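PDB 1YSJ: protein yxeP from Bacillus subtilis, which probably catalyses the deacetylation of N-acetylcysteine to cysteine and acetate with two divalent metal ions per subunit, in a pathway that degrades S-(2-succino)cysteine. Local coordinates for residues 67-72 / 79-84; 89-94 / 148-153; 173-178 / 356-361. The protein carries 1 engineered substitution. All coordinates share one frame; numbering follows the deposited sequence.

The three contacts sample one mixed sheet of the metal-binding domain, crossing six successive strands in the order 68-69, 79-84, 148-154, 91-97, 175-184 and 360-366. Contacts 1 and 2 have centres about 9 Å apart and are joined by backbone pairing, F151 N lying 2.7 Å from A81 O. Contacts 2 and 3, with centres about 10 Å apart, are stitched likewise, S176 N lying 2.7 Å from V91 O. Contacts 1 and 3 do not touch: about 17 Å separates their centres. Contact 3 is linked to the dinuclear nickel site through strand 175-184, which carries the ligand H182; the side chains of H182 and F361 are about 12 Å apart.

Contact 1 (67-72 / 79-84)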
# COMPACT_ATOMS: atom_id res chain seq x y z
N ILE A 67 40.08 -26.06 -26.21
CA ILE A 67 38.86 -25.60 -26.84
C ILE A 67 38.98 -24.09 -27.00
O ILE A 67 39.22 -23.38 -26.02
CB ILE A 67 37.61 -25.99 -26.01
CG1 ILE A 67 37.51 -27.52 -25.90
CG2 ILE A 67 36.34 -25.37 -26.62
CD1 ILE A 67 36.59 -28.02 -24.79
N GLU A 68 38.83 -23.61 -28.24
CA GLU A 68 38.95 -22.18 -28.54
C GLU A 68 37.91 -21.36 -27.78
O GLU A 68 36.72 -21.68 -27.77
CB GLU A 68 38.84 -21.91 -30.05
CG GLU A 68 38.54 -20.45 -30.40
CD GLU A 68 38.97 -20.03 -31.80
OE1 GLU A 68 38.98 -20.88 -32.73
OE2 GLU A 68 39.28 -18.83 -31.98
N ILE A 69 38.39 -20.30 -27.14
CA ILE A 69 37.51 -19.34 -26.49
C ILE A 69 37.44 -18.06 -27.31
O ILE A 69 38.46 -17.48 -27.68
CB ILE A 69 37.93 -19.10 -25.02
CG1 ILE A 69 37.35 -20.22 -24.14
CG2 ILE A 69 37.46 -17.74 -24.51
CD1 ILE A 69 38.26 -20.70 -23.08
N LEU A 70 36.21 -17.66 -27.63
CA LEU A 70 35.96 -16.45 -28.40
C LEU A 70 36.18 -15.19 -27.57
O LEU A 70 35.84 -15.15 -26.38
CB LEU A 70 34.55 -16.47 -29.01
CG LEU A 70 34.38 -17.05 -30.42
CD1 LEU A 70 35.44 -18.09 -30.80
CD2 LEU A 70 32.97 -17.62 -30.61
N ASP A 71 36.75 -14.18 -28.20
CA ASP A 71 37.05 -12.92 -27.54
C ASP A 71 35.83 -12.00 -27.64
O ASP A 71 35.51 -11.51 -28.73
CB ASP A 71 38.29 -12.27 -28.17
CG ASP A 71 38.90 -11.19 -27.30
OD1 ASP A 71 39.31 -10.15 -27.85
OD2 ASP A 71 38.97 -11.38 -26.06
N VAL A 72 35.15 -11.81 -26.52
CA VAL A 72 33.96 -10.97 -26.45
C VAL A 72 34.13 -10.00 -25.29
O VAL A 72 33.61 -10.24 -24.19
CB VAL A 72 32.66 -11.82 -26.29
CG1 VAL A 72 31.42 -10.95 -26.49
CG2 VAL A 72 32.64 -12.99 -27.26
N VAL A 79 31.27 -16.77 -20.78
CA VAL A 79 32.30 -17.34 -21.64
C VAL A 79 31.66 -17.82 -22.93
O VAL A 79 30.63 -18.50 -22.90
CB VAL A 79 33.06 -18.51 -20.94
CG1 VAL A 79 34.18 -19.05 -21.83
CG2 VAL A 79 33.64 -18.06 -19.61
N ILE A 80 32.27 -17.46 -24.05
CA ILE A 80 31.85 -17.95 -25.36
C ILE A 80 32.98 -18.79 -25.93
O ILE A 80 34.11 -18.32 -26.08
CB ILE A 80 31.49 -16.79 -26.34
CG1 ILE A 80 30.63 -15.71 -25.65
CG2 ILE A 80 30.82 -17.35 -27.61
CD1 ILE A 80 29.25 -16.17 -25.12
N ALA A 81 32.67 -20.04 -26.23
CA ALA A 81 33.64 -20.97 -26.79
C ALA A 81 33.10 -21.52 -28.11
O ALA A 81 31.92 -21.37 -28.43
CB ALA A 81 33.93 -22.10 -25.80
N GLU A 82 33.98 -22.16 -28.89
CA GLU A 82 33.62 -22.63 -30.22
C GLU A 82 34.40 -23.88 -30.59
O GLU A 82 35.62 -23.95 -30.39
CB GLU A 82 33.86 -21.51 -31.25
CG GLU A 82 33.43 -21.82 -32.67
CD GLU A 82 33.36 -20.58 -33.55
OE1 GLU A 82 32.42 -19.77 -33.37
OE2 GLU A 82 34.23 -20.41 -34.44
N ILE A 83 33.69 -24.87 -31.13
CA ILE A 83 34.32 -26.08 -31.69
C ILE A 83 33.89 -26.25 -33.14
O ILE A 83 32.70 -26.42 -33.44
CB ILE A 83 33.99 -27.35 -30.86
CG1 ILE A 83 34.67 -27.27 -29.48
CG2 ILE A 83 34.45 -28.61 -31.59
CD1 ILE A 83 34.11 -28.21 -28.45
N LYS A 84 34.87 -26.19 -34.04
CA LYS A 84 34.63 -26.32 -35.47
C LYS A 84 34.80 -27.76 -35.91
O LYS A 84 35.74 -28.44 -35.49
CB LYS A 84 35.57 -25.41 -36.26
CG LYS A 84 35.64 -23.98 -35.75
CD LYS A 84 36.71 -23.17 -36.48
CE LYS A 84 36.11 -22.26 -37.53
NZ LYS A 84 35.40 -21.12 -36.88
O HOH W 1 38.02 -25.25 -30.41
O HOH W 2 37.04 -22.57 -33.09
O HOH W 3 34.48 -15.43 -24.12
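The carbonyl oxygen of I80 is gripped by L70 N at 2.7 Å, in a bond bent to 144° at the hydrogen, while the CA-H of I69 approaches the same oxygen as a weaker second donor. This is the irregular edge of a beta hairpin, where the short strand 68-69 borders strand 79-84 at the margin of the mixed sheet. I69 and A81 form an antiparallel non-hydrogen-bonded pair, their CA atoms 4.2 Å apart, and E82 N donates to E68 O at 3.0 Å. The antiparallel pairing is splayed, the end-to-end directions of the two segments being 133° apart. One water joins E68 N to E82 O, and another joins L70 O to I80 N.

On the face of I69 and A81, I69 CG1 touches V79 CG1 at 4.1 Å, with R59 and L62 of helix 52-64 packed against I69. On the other face L70 CD2 touches both I80 CG2 (3.7 Å) and E82 OE1 (3.5 Å). The E82 chain runs extended, CG anti to the backbone N (chi1 -176°), which carries its buried carboxylate past L70 to two cations: R150 NE at OE1 and K84 at OE2. This pairing probably keeps E82 ionised. K84 NZ meets E82 OE2 at 2.8 Å, almost in line with the C-O bond.

Contact 2 (89-94 / 148-153); sequences GPVIAI and TVRFIF
Strands 91-94 and 148-153 run parallel with their axes 4.5 Å apart and crossed at -30°, and five backbone hydrogen bonds alternate between them, from T148 N to P90 O at one end to I152 N to I94 O at the other. The shortest, R150 N to I92 O at 2.7 Å, is also the straightest at 172°. Since helix 124-139 lies between the two strands in sequence and packs on their sheet, the unit is a beta-alpha-beta crossover between neighbouring strands.

The face that carries I92, V149, I94 and F151 is apolar and turned to that helix, where I131 meets both I94 and F151. Here V149, I94 and F151 form a mutual cluster: V149 CG1 touches I94 CD1 at 3.7 Å and sits 3.6 Å above the plane of the F151 ring, displaced toward its rim. I94 CD1 reaches F151 CE2 obliquely at 4.2 Å.

The opposite face mixes V91, T148, A93 and R150. V91 CG1 lies 3.8 Å above the guanidinium plane of R150, again toward the rim, a position the arginine reaches by bending at chi3 (-76°). V91 CG2 runs alongside T148 CB at 4.0 Å. Farther along, I152 CD1 closes on A93 CB at 3.8 Å. R150 NE pairs with E82 OE1, and NH1 donates to the carbonyls of V171 and N173; these bonds probably fix the rotation of the guanidinium and make R150 a junction between strands and loop.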
# COMPACT_ATOMS: atom_id res chain seq x y z
N GLY A 89 30.14 -25.49 -42.56
CA GLY A 89 28.73 -25.77 -42.31
C GLY A 89 28.06 -24.73 -41.44
O GLY A 89 28.68 -23.73 -41.06
N PRO A 90 26.76 -24.94 -41.14
CA PRO A 90 26.03 -24.04 -40.25
C PRO A 90 26.63 -23.98 -38.85
O PRO A 90 27.34 -24.90 -38.43
CB PRO A 90 24.61 -24.65 -40.21
CG PRO A 90 24.75 -26.03 -40.73
CD PRO A 90 25.92 -26.04 -41.65
N VAL A 91 26.35 -22.89 -38.15
CA VAL A 91 26.76 -22.71 -36.77
C VAL A 91 25.54 -22.88 -35.87
O VAL A 91 24.51 -22.24 -36.09
CB VAL A 91 27.38 -21.31 -36.52
CG1 VAL A 91 27.88 -21.18 -35.08
CG2 VAL A 91 28.52 -21.05 -37.49
N ILE A 92 25.65 -23.76 -34.88
CA ILE A 92 24.61 -23.90 -33.86
C ILE A 92 25.16 -23.58 -32.47
O ILE A 92 26.37 -23.60 -32.26
CB ILE A 92 23.92 -25.29 -33.88
CG1 ILE A 92 24.91 -26.41 -33.56
CG2 ILE A 92 23.21 -25.53 -35.22
CD1 ILE A 92 24.25 -27.67 -33.00
N ALA A 93 24.27 -23.28 -31.53
CA ALA A 93 24.70 -22.86 -30.21
C ALA A 93 24.13 -23.74 -29.12
O ALA A 93 23.02 -24.27 -29.25
CB ALA A 93 24.33 -21.39 -29.98
N ILE A 94 24.90 -23.92 -28.05
CA ILE A 94 24.45 -24.64 -26.87
C ILE A 94 24.68 -23.74 -25.64
O ILE A 94 25.78 -23.24 -25.41
CB ILE A 94 25.16 -26.01 -26.71
CG1 ILE A 94 24.83 -26.92 -27.90
CG2 ILE A 94 24.73 -26.68 -25.40
CD1 ILE A 94 25.64 -28.21 -27.94
N THR A 148 29.71 -26.08 -36.98
CA THR A 148 30.32 -25.47 -35.81
C THR A 148 29.35 -25.40 -34.64
O THR A 148 28.17 -25.07 -34.81
CB THR A 148 30.85 -24.06 -36.17
OG1 THR A 148 31.86 -24.18 -37.18
CG2 THR A 148 31.45 -23.36 -34.95
N VAL A 149 29.85 -25.72 -33.45
CA VAL A 149 29.08 -25.54 -32.23
C VAL A 149 29.68 -24.39 -31.41
O VAL A 149 30.85 -24.42 -31.03
CB VAL A 149 29.00 -26.82 -31.36
CG1 VAL A 149 28.11 -26.59 -30.15
CG2 VAL A 149 28.48 -28.00 -32.18
N ARG A 150 28.85 -23.38 -31.17
CA ARG A 150 29.22 -22.28 -30.31
C ARG A 150 28.64 -22.53 -28.91
O ARG A 150 27.45 -22.83 -28.76
CB ARG A 150 28.71 -20.97 -30.89
CG ARG A 150 29.43 -19.74 -30.41
CD ARG A 150 29.07 -18.55 -31.27
NE ARG A 150 29.76 -18.59 -32.56
CZ ARG A 150 29.48 -17.80 -33.60
NH1 ARG A 150 28.51 -16.89 -33.51
NH2 ARG A 150 30.17 -17.93 -34.73
N PHE A 151 29.49 -22.44 -27.89
CA PHE A 151 29.05 -22.63 -26.50
C PHE A 151 28.89 -21.30 -25.79
O PHE A 151 29.78 -20.45 -25.81
CB PHE A 151 30.02 -23.54 -25.74
CG PHE A 151 30.10 -24.93 -26.30
CD1 PHE A 151 30.96 -25.22 -27.35
CD2 PHE A 151 29.30 -25.95 -25.79
CE1 PHE A 151 31.03 -26.51 -27.88
CE2 PHE A 151 29.36 -27.23 -26.31
CZ PHE A 151 30.23 -27.51 -27.36
N ILE A 152 27.73 -21.13 -25.17
CA ILE A 152 27.36 -19.89 -24.50
C ILE A 152 27.21 -20.15 -23.00
O ILE A 152 26.30 -20.87 -22.57
CB ILE A 152 26.03 -19.32 -25.09
CG1 ILE A 152 26.21 -19.01 -26.58
CG2 ILE A 152 25.58 -18.07 -24.33
CD1 ILE A 152 24.91 -18.77 -27.33
N PHE A 153 28.12 -19.58 -22.23
CA PHE A 153 28.02 -19.62 -20.78
C PHE A 153 27.55 -18.25 -20.32
O PHE A 153 28.33 -17.31 -20.21
CB PHE A 153 29.35 -20.07 -20.15
CG PHE A 153 29.76 -21.47 -20.54
CD1 PHE A 153 30.55 -21.69 -21.67
CD2 PHE A 153 29.34 -22.57 -19.80
CE1 PHE A 153 30.92 -22.97 -22.05
CE2 PHE A 153 29.70 -23.87 -20.17
CZ PHE A 153 30.50 -24.07 -21.29

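Contact 3 (173-178 / 356-361)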
# COMPACT_ATOMS: atom_id res chain seq x y z
N ASN A 173 25.19 -13.99 -34.16
CA ASN A 173 25.35 -13.70 -35.58
C ASN A 173 25.84 -14.94 -36.31
O ASN A 173 26.86 -15.54 -35.94
CB ASN A 173 26.31 -12.52 -35.79
CG ASN A 173 25.73 -11.19 -35.31
OD1 ASN A 173 24.52 -11.07 -35.06
ND2 ASN A 173 26.59 -10.19 -35.16
N GLY A 174 25.08 -15.35 -37.33
CA GLY A 174 25.40 -16.52 -38.14
C GLY A 174 24.96 -17.86 -37.58
O GLY A 174 25.16 -18.89 -38.21
N VAL A 175 24.35 -17.84 -36.39
CA VAL A 175 23.88 -19.06 -35.72
C VAL A 175 22.49 -19.47 -36.22
O VAL A 175 21.56 -18.66 -36.25
CB VAL A 175 23.91 -18.90 -34.17
CG1 VAL A 175 23.36 -20.14 -33.48
CG2 VAL A 175 25.33 -18.64 -33.68
N SER A 176 22.35 -20.74 -36.60
CA SER A 176 21.12 -21.28 -37.17
C SER A 176 20.13 -21.77 -36.12
O SER A 176 18.92 -21.67 -36.31
CB SER A 176 21.43 -22.43 -38.13
OG SER A 176 22.19 -21.98 -39.23
N ALA A 177 20.65 -22.33 -35.03
CA ALA A 177 19.82 -22.91 -33.98
C ALA A 177 20.48 -22.80 -32.62
O ALA A 177 21.70 -22.78 -32.52
CB ALA A 177 19.51 -24.36 -34.29
N ILE A 178 19.66 -22.75 -31.57
CA ILE A 178 20.16 -22.69 -30.20
C ILE A 178 19.46 -23.71 -29.29
O ILE A 178 18.24 -23.90 -29.35
CB ILE A 178 20.06 -21.25 -29.59
CG1 ILE A 178 20.76 -21.20 -28.23
CG2 ILE A 178 18.59 -20.76 -29.53
CD1 ILE A 178 21.26 -19.83 -27.82
N GLU A 356 13.31 -15.70 -29.89
CA GLU A 356 12.65 -14.62 -30.62
C GLU A 356 13.40 -14.31 -31.91
O GLU A 356 12.82 -13.77 -32.85
CB GLU A 356 12.59 -13.34 -29.77
CG GLU A 356 11.46 -13.29 -28.76
CD GLU A 356 11.15 -11.87 -28.31
OE1 GLU A 356 9.97 -11.48 -28.34
OE2 GLU A 356 12.09 -11.14 -27.93
N LYS A 357 14.68 -14.66 -31.94
CA LYS A 357 15.57 -14.30 -33.04
C LYS A 357 15.85 -15.48 -33.98
O LYS A 357 15.80 -15.33 -35.20
CB LYS A 357 16.88 -13.74 -32.50
CG LYS A 357 16.73 -12.62 -31.47
CD LYS A 357 16.03 -11.39 -32.05
CE LYS A 357 16.15 -10.20 -31.11
NZ LYS A 357 15.06 -9.21 -31.32
N ILE A 358 16.14 -16.64 -33.40
CA ILE A 358 16.47 -17.84 -34.17
C ILE A 358 15.73 -19.07 -33.64
O ILE A 358 15.29 -19.07 -32.49
CB ILE A 358 18.01 -18.13 -34.19
CG1 ILE A 358 18.57 -18.30 -32.78
CG2 ILE A 358 18.77 -17.03 -34.97
CD1 ILE A 358 19.88 -19.05 -32.73
N PRO A 359 15.58 -20.13 -34.48
CA PRO A 359 14.96 -21.38 -34.05
C PRO A 359 15.70 -21.99 -32.87
O PRO A 359 16.94 -21.95 -32.83
CB PRO A 359 15.11 -22.28 -35.28
CG PRO A 359 15.21 -21.36 -36.42
CD PRO A 359 15.97 -20.19 -35.90
N GLY A 360 14.96 -22.55 -31.92
CA GLY A 360 15.57 -23.11 -30.72
C GLY A 360 14.81 -24.25 -30.07
O GLY A 360 13.61 -24.43 -30.33
N PHE A 361 15.50 -25.01 -29.23
CA PHE A 361 14.88 -26.08 -28.46
C PHE A 361 15.44 -26.14 -27.03
O PHE A 361 16.65 -26.20 -26.82
CB PHE A 361 15.06 -27.43 -29.17
CG PHE A 361 13.91 -28.37 -28.96
CD1 PHE A 361 12.81 -28.35 -29.81
CD2 PHE A 361 13.92 -29.28 -27.90
CE1 PHE A 361 11.74 -29.22 -29.62
CE2 PHE A 361 12.85 -30.15 -27.70
CZ PHE A 361 11.76 -30.12 -28.56
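I358 lays its CD1 over V175, A177 and I178: CD1 lies 3.7 Å from V175 CG1, and 3.8 Å from both the carbonyl carbon of A177 and CB of I178. Its CG1 stands between the backbone N and the carbonyl carbon (chi1 59°), and this directs CD1 inward, while CG2 comes to 3.5 Å from V175 O. The I358 and I178 side chains meet at about a right angle. V175 and I178 also pack on A93 of strand 91-97. An alanine in place of I358 would probably open a gap beside V175 and I178 and leave the V175 methyl without this partner.

Next to it, P359 CD comes to 3.3 Å from S176 O. P359 O then accepts I178 N at 3.1 Å, the donor lying in the carbonyl plane, and the CA-H of A177 adds a weaker approach to that oxygen. One step on, F361 N donates to I178 O at 3.0 Å and 158°, close to the line of the carbonyl bond. I178 and G360 thus form a parallel bridge, their CA atoms 4.6 Å apart, and G360, without a side chain, sits close against I178.

Beyond this bridge both strands continue side by side, and F361 is also backbone-bonded to G180. The arrangement is the start of a parallel strand pair in the central alpha/beta sheet of the M20 peptidase metal-binding domain.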